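Local coordinates for protein GCN5-related N-acetyltransferase (Ralstonia eutropha JMP134, PDB 2Q0Y) that probably transfers acyl groups, most likely acetyl from acetyl-CoA, as a member of the GCN5-related N-acetyltransferase family, and binds metal ions in the crystal, at residues V15-E25 / L91-R100. Numbering follows the deposited sequence. Where two conformers were deposited one is given.
Sequences VCRHREAMFRE and LNLYVDPSHR. With ZN (zinc ion), chain B; FMT (formic acid), chain G.
Arg19 NH1 donates to Asn92 OD1 at 2.8 Å (N-H...O angle 151°), with guanidinium and amide planes almost perpendicular. A formic acid, probably from the crystallisation liquor, sits across NH1 and NH2, its bond to NH1 weak, and Arg19 NH2 also bonds Pro77 O of the second subunit. Asn92 ND2 is satisfied by Tyr53 OH. The selenium of selenomethionine Met22 (SE) rests 3.7 Å from Asn92 CA. A water links His18 ND1 to Asn92 O, donating to the carbonyl. Asn92 has a left-handed backbone conformation, a kink consistent with the bulge in the fourth GNAT strand, where relatives bind acetyl-CoA.

With its CG placed opposite the backbone N, Tyr94 carries its ring across the flank of the helix toward Glu25. Ala21 CB lies over one ring face, 3.8 Å from the centroid of Tyr94, a CH-pi contact. His18 CD2 comes to 3.7 Å from Tyr94 CD2, the rings oblique to each other. In the modelled conformer of Glu25, one of two, Tyr94 OH donates to OE2 at 2.6 Å, from the syn side but tilted out of the carboxylate plane. Arg100 NH2 then forms a salt bridge to Glu25 OE1 (2.8 Å, 166°) through the syn lone pair. Arg100 NE and NH2 both hold Val95 O, fixing the guanidinium's rotation. Beyond, Asp96 OD2 accepts from His99 ND1, orienting the ring that binds zinc with Glu60.

The axes of 15-25 and 91-95 approach to 7.6 Å at about 80°, so helix 12-25 lies across one face of the mixed GNAT sheet over strand 86-95. Leu93 points away and packs on helix 104-118, on the other face; helix 30-50 flanks helix 12-25 through Val15, Arg19 and Phe23, and strand 63-74 pairs with strand 86-95.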
ATOM      1  N   VAL A  15       5.018  19.888  -6.845  1.00 11.80           N
ATOM      2  CA  VAL A  15       4.459  18.605  -6.455  1.00 11.16           C
ATOM      3  C   VAL A  15       3.226  18.784  -5.572  1.00 12.64           C
ATOM      4  O   VAL A  15       2.213  18.098  -5.762  1.00 10.43           O
ATOM      5  CB  VAL A  15       5.494  17.703  -5.755  1.00 11.80           C
ATOM      6  CG1 VAL A  15       4.841  16.395  -5.296  1.00 11.69           C
ATOM      7  CG2 VAL A  15       6.665  17.386  -6.689  1.00 13.98           C
ATOM      8  N   CYS A  16       3.282  19.717  -4.619  1.00 11.84           N
ATOM      9  CA  CYS A  16       2.127  19.995  -3.763  1.00  9.74           C
ATOM     10  C   CYS A  16       0.927  20.484  -4.558  1.00  9.96           C
ATOM     11  O   CYS A  16      -0.197  20.117  -4.258  1.00 11.54           O
ATOM     12  CB  CYS A  16       2.481  21.025  -2.696  1.00 11.17           C
ATOM     13  SG  CYS A  16       3.761  20.452  -1.540  1.00 12.67           S
ATOM     14  N   ARG A  17       1.178  21.315  -5.565  1.00 11.40           N
ATOM     15  CA  ARG A  17       0.112  21.815  -6.451  1.00 13.21           C
ATOM     16  C   ARG A  17      -0.512  20.685  -7.255  1.00 11.16           C
ATOM     17  O   ARG A  17      -1.747  20.631  -7.413  1.00 10.14           O
ATOM     18  CB  ARG A  17       0.643  22.885  -7.420  1.00 13.19           C
ATOM     19  CG  ARG A  17       0.737  24.284  -6.852  1.00 21.83           C
ATOM     20  CD  ARG A  17       1.392  25.285  -7.867  1.00 24.26           C
ATOM     21  NE  ARG A  17       0.575  25.536  -9.058  1.00 36.03           N
ATOM     22  CZ  ARG A  17      -0.120  26.657  -9.271  1.00 38.60           C
ATOM     23  N   HIS A  18       0.337  19.804  -7.784  1.00  9.72           N
ATOM     24  CA  HIS A  18      -0.123  18.650  -8.548  1.00 10.74           C
ATOM     25  C   HIS A  18      -1.009  17.718  -7.715  1.00 11.67           C
ATOM     26  O   HIS A  18      -2.077  17.287  -8.150  1.00 11.94           O
ATOM     27  CB  HIS A  18       1.064  17.857  -9.099  1.00 11.80           C
ATOM     28  CG  HIS A  18       1.747  18.505 -10.262  1.00 11.47           C
ATOM     29  ND1 HIS A  18       2.891  17.983 -10.819  1.00 12.53           N
ATOM     30  CD2 HIS A  18       1.450  19.622 -10.972  1.00 14.05           C
ATOM     31  CE1 HIS A  18       3.266  18.745 -11.830  1.00 10.19           C
ATOM     32  NE2 HIS A  18       2.410  19.745 -11.947  1.00 13.11           N
ATOM     33  N   ARG A  19      -0.549  17.409  -6.510  1.00 13.05           N
ATOM     34  CA  ARG A  19      -1.306  16.555  -5.618  1.00 12.40           C
ATOM     35  C   ARG A  19      -2.686  17.139  -5.346  1.00 11.76           C
ATOM     36  O   ARG A  19      -3.684  16.435  -5.445  1.00 12.63           O
ATOM     37  CB  ARG A  19      -0.545  16.338  -4.313  1.00 10.48           C
ATOM     38  CG  ARG A  19      -1.196  15.349  -3.351  1.00 12.57           C
ATOM     39  CD  ARG A  19      -0.250  14.955  -2.251  1.00 12.81           C
ATOM     40  NE  ARG A  19      -0.775  13.923  -1.355  1.00  9.27           N
ATOM     41  CZ  ARG A  19      -0.774  12.617  -1.605  1.00 14.34           C
ATOM     42  NH1 ARG A  19      -0.346  12.143  -2.768  1.00 13.70           N
ATOM     43  NH2 ARG A  19      -1.259  11.779  -0.716  1.00 12.48           N
ATOM     44  N   GLU A  20      -2.753  18.416  -4.982  1.00  9.55           N
ATOM     45  CA  GLU A  20      -4.031  19.055  -4.674  0.50 11.00           C
ATOM     46  C   GLU A  20      -4.953  19.051  -5.895  1.00 10.56           C
ATOM     47  O   GLU A  20      -6.146  18.699  -5.793  1.00 11.78           O
ATOM     48  CB  GLU A  20      -3.782  20.483  -4.185  0.50  9.64           C
ATOM     49  CG  GLU A  20      -5.016  21.269  -3.778  0.50 13.21           C
ATOM     50  CD  GLU A  20      -4.662  22.554  -3.040  0.50 15.82           C
ATOM     51  OE1 GLU A  20      -3.904  22.500  -2.038  0.50 17.65           O
ATOM     52  OE2 GLU A  20      -5.152  23.620  -3.456  0.50 24.84           O
ATOM     53  N   ALA A  21      -4.403  19.437  -7.047  1.00 11.41           N
ATOM     54  CA  ALA A  21      -5.212  19.534  -8.284  1.00 11.34           C
ATOM     55  C   ALA A  21      -5.765  18.159  -8.696  1.00 11.25           C
ATOM     56  O   ALA A  21      -6.939  18.042  -9.051  1.00 11.09           O
ATOM     57  CB  ALA A  21      -4.403  20.165  -9.433  1.00 15.31           C
HETATM   58  N   MSE A  22      -4.912  17.138  -8.636  1.00 10.21           N
HETATM   59  CA  MSE A  22      -5.291  15.752  -8.940  1.00 11.82           C
HETATM   60  C   MSE A  22      -6.456  15.284  -8.062  1.00 12.40           C
HETATM   61  O   MSE A  22      -7.457  14.765  -8.555  1.00 10.96           O
HETATM   62  CB  MSE A  22      -4.076  14.833  -8.761  1.00 11.83           C
HETATM   63  CG  MSE A  22      -4.347  13.353  -8.914  1.00 16.42           C
HETATM   64 SE   MSE A  22      -2.902  12.243  -8.256  0.75 20.19          SE
HETATM   65  CE  MSE A  22      -3.178  12.513  -6.333  1.00 15.38           C
ATOM     66  N   PHE A  23      -6.332  15.476  -6.752  1.00 13.27           N
ATOM     67  CA  PHE A  23      -7.406  15.079  -5.837  1.00 11.76           C
ATOM     68  C   PHE A  23      -8.662  15.935  -5.964  1.00 12.39           C
ATOM     69  O   PHE A  23      -9.779  15.422  -5.840  1.00 13.14           O
ATOM     70  CB  PHE A  23      -6.908  15.098  -4.387  1.00 12.37           C
ATOM     71  CG  PHE A  23      -6.071  13.904  -3.988  1.00 10.58           C
ATOM     72  CD1 PHE A  23      -6.532  12.605  -4.196  1.00 12.87           C
ATOM     73  CD2 PHE A  23      -4.846  14.081  -3.360  1.00 13.19           C
ATOM     74  CE1 PHE A  23      -5.793  11.517  -3.788  1.00 16.35           C
ATOM     75  CE2 PHE A  23      -4.094  12.992  -2.963  1.00 11.99           C
ATOM     76  CZ  PHE A  23      -4.574  11.710  -3.177  1.00 11.77           C
ATOM     77  N   ARG A  24      -8.512  17.235  -6.192  1.00 12.03           N
ATOM     78  CA  ARG A  24      -9.671  18.108  -6.332  1.00 13.76           C
ATOM     79  C   ARG A  24     -10.463  17.686  -7.550  1.00 13.44           C
ATOM     80  O   ARG A  24     -11.688  17.556  -7.503  1.00 11.81           O
ATOM     81  CB  ARG A  24      -9.239  19.562  -6.477  1.00 13.59           C
ATOM     82  CG  ARG A  24     -10.372  20.550  -6.649  1.00 18.10           C
ATOM     83  CD  ARG A  24      -9.846  21.983  -6.702  1.00 21.59           C
ATOM     84  NE  ARG A  24      -8.842  22.148  -7.760  1.00 36.80           N
ATOM     85  CZ  ARG A  24      -7.791  22.971  -7.708  1.00 44.71           C
ATOM     86  NH1 ARG A  24      -7.580  23.761  -6.651  1.00 53.58           N
ATOM     87  NH2 ARG A  24      -6.938  23.012  -8.731  1.00 42.00           N
ATOM     88  N   GLU A  25      -9.755  17.446  -8.648  1.00 11.80           N
ATOM     89  CA  GLU A  25     -10.414  17.072  -9.900  0.50 12.12           C
ATOM     90  C   GLU A  25     -11.066  15.690  -9.783  1.00 12.90           C
ATOM     91  O   GLU A  25     -12.062  15.411 -10.459  1.00 13.30           O
ATOM     92  CB  GLU A  25      -9.434  17.166 -11.088  0.50 12.21           C
ATOM     93  CG  GLU A  25      -9.181  18.613 -11.559  0.50 10.40           C
ATOM     94  CD  GLU A  25      -8.000  18.761 -12.534  0.50 11.59           C
ATOM     95  OE1 GLU A  25      -7.664  17.757 -13.179  0.50 11.12           O
ATOM     96  OE2 GLU A  25      -7.425  19.874 -12.659  0.50  3.29           O
ATOM     97  N   LEU A  91       2.666   7.844  -7.679  1.00 11.63           N
ATOM     98  CA  LEU A  91       1.708   8.783  -7.124  1.00 11.55           C
ATOM     99  C   LEU A  91       1.839  10.169  -7.748  1.00 10.80           C
ATOM    100  O   LEU A  91       2.850  10.494  -8.395  1.00  9.89           O
ATOM    101  CB  LEU A  91       1.836   8.882  -5.592  1.00 11.05           C
ATOM    102  CG  LEU A  91       3.066   9.553  -4.991  1.00 10.16           C
ATOM    103  CD1 LEU A  91       2.857   9.875  -3.518  1.00 12.74           C
ATOM    104  CD2 LEU A  91       4.344   8.740  -5.190  1.00 10.89           C
ATOM    105  N   ASN A  92       0.799  10.979  -7.543  1.00 10.66           N
ATOM    106  CA  ASN A  92       0.786  12.381  -7.951  1.00 11.23           C
ATOM    107  C   ASN A  92       0.974  12.648  -9.443  1.00 11.03           C
ATOM    108  O   ASN A  92       1.492  13.696  -9.821  1.00 12.46           O
ATOM    109  CB  ASN A  92       1.827  13.193  -7.164  1.00 11.08           C
ATOM    110  CG  ASN A  92       1.530  13.255  -5.691  1.00 12.41           C
ATOM    111  OD1 ASN A  92       0.373  13.196  -5.280  1.00 13.45           O
ATOM    112  ND2 ASN A  92       2.576  13.371  -4.882  1.00 11.71           N
ATOM    113  N   LEU A  93       0.508  11.737 -10.297  1.00 11.23           N
ATOM    114  CA  LEU A  93       0.456  12.017 -11.735  1.00 11.02           C
ATOM    115  C   LEU A  93      -0.593  13.087 -11.995  1.00 11.11           C
ATOM    116  O   LEU A  93      -1.788  12.890 -11.712  1.00 11.66           O
ATOM    117  CB  LEU A  93       0.119  10.759 -12.539  1.00 10.40           C
ATOM    118  CG  LEU A  93      -0.051  10.997 -14.059  1.00 10.53           C
ATOM    119  CD1 LEU A  93       1.199  11.591 -14.686  1.00 13.50           C
ATOM    120  CD2 LEU A  93      -0.428   9.729 -14.778  1.00 13.49           C
ATOM    121  N   TYR A  94      -0.140  14.214 -12.535  1.00 11.50           N
ATOM    122  CA  TYR A  94      -1.023  15.317 -12.886  1.00  9.89           C
ATOM    123  C   TYR A  94      -0.577  15.881 -14.219  1.00  9.76           C
ATOM    124  O   TYR A  94       0.621  16.125 -14.427  1.00  9.21           O
ATOM    125  CB  TYR A  94      -1.031  16.424 -11.842  1.00 10.10           C
ATOM    126  CG  TYR A  94      -2.066  17.489 -12.165  1.00  9.86           C
ATOM    127  CD1 TYR A  94      -3.435  17.234 -11.988  1.00  8.54           C
ATOM    128  CD2 TYR A  94      -1.693  18.721 -12.693  1.00 12.20           C
ATOM    129  CE1 TYR A  94      -4.384  18.192 -12.298  1.00  9.69           C
ATOM    130  CE2 TYR A  94      -2.630  19.681 -13.022  1.00 11.86           C
ATOM    131  CZ  TYR A  94      -3.987  19.414 -12.824  1.00  8.51           C
ATOM    132  OH  TYR A  94      -4.910  20.376 -13.147  1.00  9.99           O
ATOM    133  N   VAL A  95      -1.544  16.099 -15.107  1.00 10.06           N
ATOM    134  CA  VAL A  95      -1.282  16.741 -16.391  1.00  7.87           C
ATOM    135  C   VAL A  95      -2.162  17.986 -16.547  1.00  8.56           C
ATOM    136  O   VAL A  95      -3.382  17.928 -16.369  1.00  7.99           O
ATOM    137  CB  VAL A  95      -1.527  15.769 -17.582  1.00  8.84           C
ATOM    138  CG1 VAL A  95      -1.203  16.443 -18.898  1.00 10.35           C
ATOM    139  CG2 VAL A  95      -0.715  14.494 -17.454  1.00  9.67           C
ATOM    140  N   ASP A  96      -1.549  19.112 -16.907  1.00  8.32           N
ATOM    141  CA  ASP A  96      -2.286  20.356 -17.167  1.00  9.42           C
ATOM    142  C   ASP A  96      -3.514  20.074 -18.042  1.00  8.40           C
ATOM    143  O   ASP A  96      -3.394  19.429 -19.065  1.00 10.45           O
ATOM    144  CB  ASP A  96      -1.399  21.379 -17.878  1.00 10.35           C
ATOM    145  CG  ASP A  96      -2.154  22.627 -18.286  1.00 16.25           C
ATOM    146  OD1 ASP A  96      -2.476  23.427 -17.397  1.00 11.26           O
ATOM    147  OD2 ASP A  96      -2.429  22.818 -19.493  1.00 15.83           O
ATOM    148  N   PRO A  97      -4.699  20.561 -17.633  1.00  9.25           N
ATOM    149  CA  PRO A  97      -5.933  20.312 -18.345  1.00  8.58           C
ATOM    150  C   PRO A  97      -5.967  20.687 -19.823  1.00 10.24           C
ATOM    151  O   PRO A  97      -6.768  20.124 -20.576  1.00 13.73           O
ATOM    152  CB  PRO A  97      -6.947  21.159 -17.568  1.00 10.00           C
ATOM    153  CG  PRO A  97      -6.435  21.243 -16.240  1.00 11.88           C
ATOM    154  CD  PRO A  97      -4.949  21.279 -16.374  1.00  9.47           C
ATOM    155  N   SER A  98      -5.151  21.653 -20.232  1.00  7.19           N
ATOM    156  CA  SER A  98      -5.080  22.046 -21.633  1.00  7.45           C
ATOM    157  C   SER A  98      -4.080  21.264 -22.461  1.00  8.73           C
ATOM    158  O   SER A  98      -3.904  21.573 -23.639  1.00  9.36           O
ATOM    159  CB  SER A  98      -4.780  23.525 -21.730  1.00  9.49           C
ATOM    160  OG  SER A  98      -5.857  24.224 -21.135  1.00 10.46           O
ATOM    161  N   HIS A  99      -3.462  20.249 -21.869  1.00  7.84           N
ATOM    162  CA  HIS A  99      -2.442  19.453 -22.529  1.00  8.21           C
ATOM    163  C   HIS A  99      -2.671  17.958 -22.368  1.00  8.53           C
ATOM    164  O   HIS A  99      -1.706  17.182 -22.293  1.00  9.81           O
ATOM    165  CB  HIS A  99      -1.056  19.873 -22.013  1.00  6.85           C
ATOM    166  CG  HIS A  99      -0.648  21.228 -22.495  1.00  6.60           C
ATOM    167  ND1 HIS A  99      -1.026  22.384 -21.850  1.00  7.48           N
ATOM    168  CD2 HIS A  99       0.060  21.615 -23.580  1.00  9.69           C
ATOM    169  CE1 HIS A  99      -0.548  23.426 -22.510  1.00  9.98           C
ATOM    170  NE2 HIS A  99       0.105  22.990 -23.570  1.00  8.33           N
ATOM    171  N   ARG A 100      -3.945  17.555 -22.359  1.00  9.78           N
ATOM    172  CA  ARG A 100      -4.291  16.153 -22.143  1.00 12.82           C
ATOM    173  C   ARG A 100      -4.510  15.295 -23.395  1.00 14.81           C
ATOM    174  O   ARG A 100      -4.809  14.100 -23.289  1.00 15.39           O
ATOM    175  CB  ARG A 100      -5.486  16.064 -21.203  1.00 13.33           C
ATOM    176  CG  ARG A 100      -5.049  16.412 -19.811  1.00 14.96           C
ATOM    177  CD  ARG A 100      -6.156  16.373 -18.830  1.00 14.64           C
ATOM    178  NE  ARG A 100      -5.674  16.825 -17.537  1.00 13.84           N
ATOM    179  CZ  ARG A 100      -6.481  17.106 -16.526  1.00 18.07           C
ATOM    180  NH1 ARG A 100      -7.785  16.905 -16.651  1.00 16.25           N
ATOM    181  NH2 ARG A 100      -5.992  17.576 -15.401  1.00 12.38           N
TER
HETATM  182 ZN    ZN B 153       1.164  24.012 -24.913  1.00 17.96          ZN
HETATM  183  C   FMT G 158      -0.701   9.017  -2.601  1.00 22.00           C
HETATM  184  O1  FMT G 158      -0.883   8.706  -1.457  1.00 22.39           O
HETATM  185  O2  FMT G 158      -1.616   9.433  -3.267  1.00 31.35           O
HETATM  186  O   HOH W   1       3.636  15.456  -9.622  1.00 12.98           O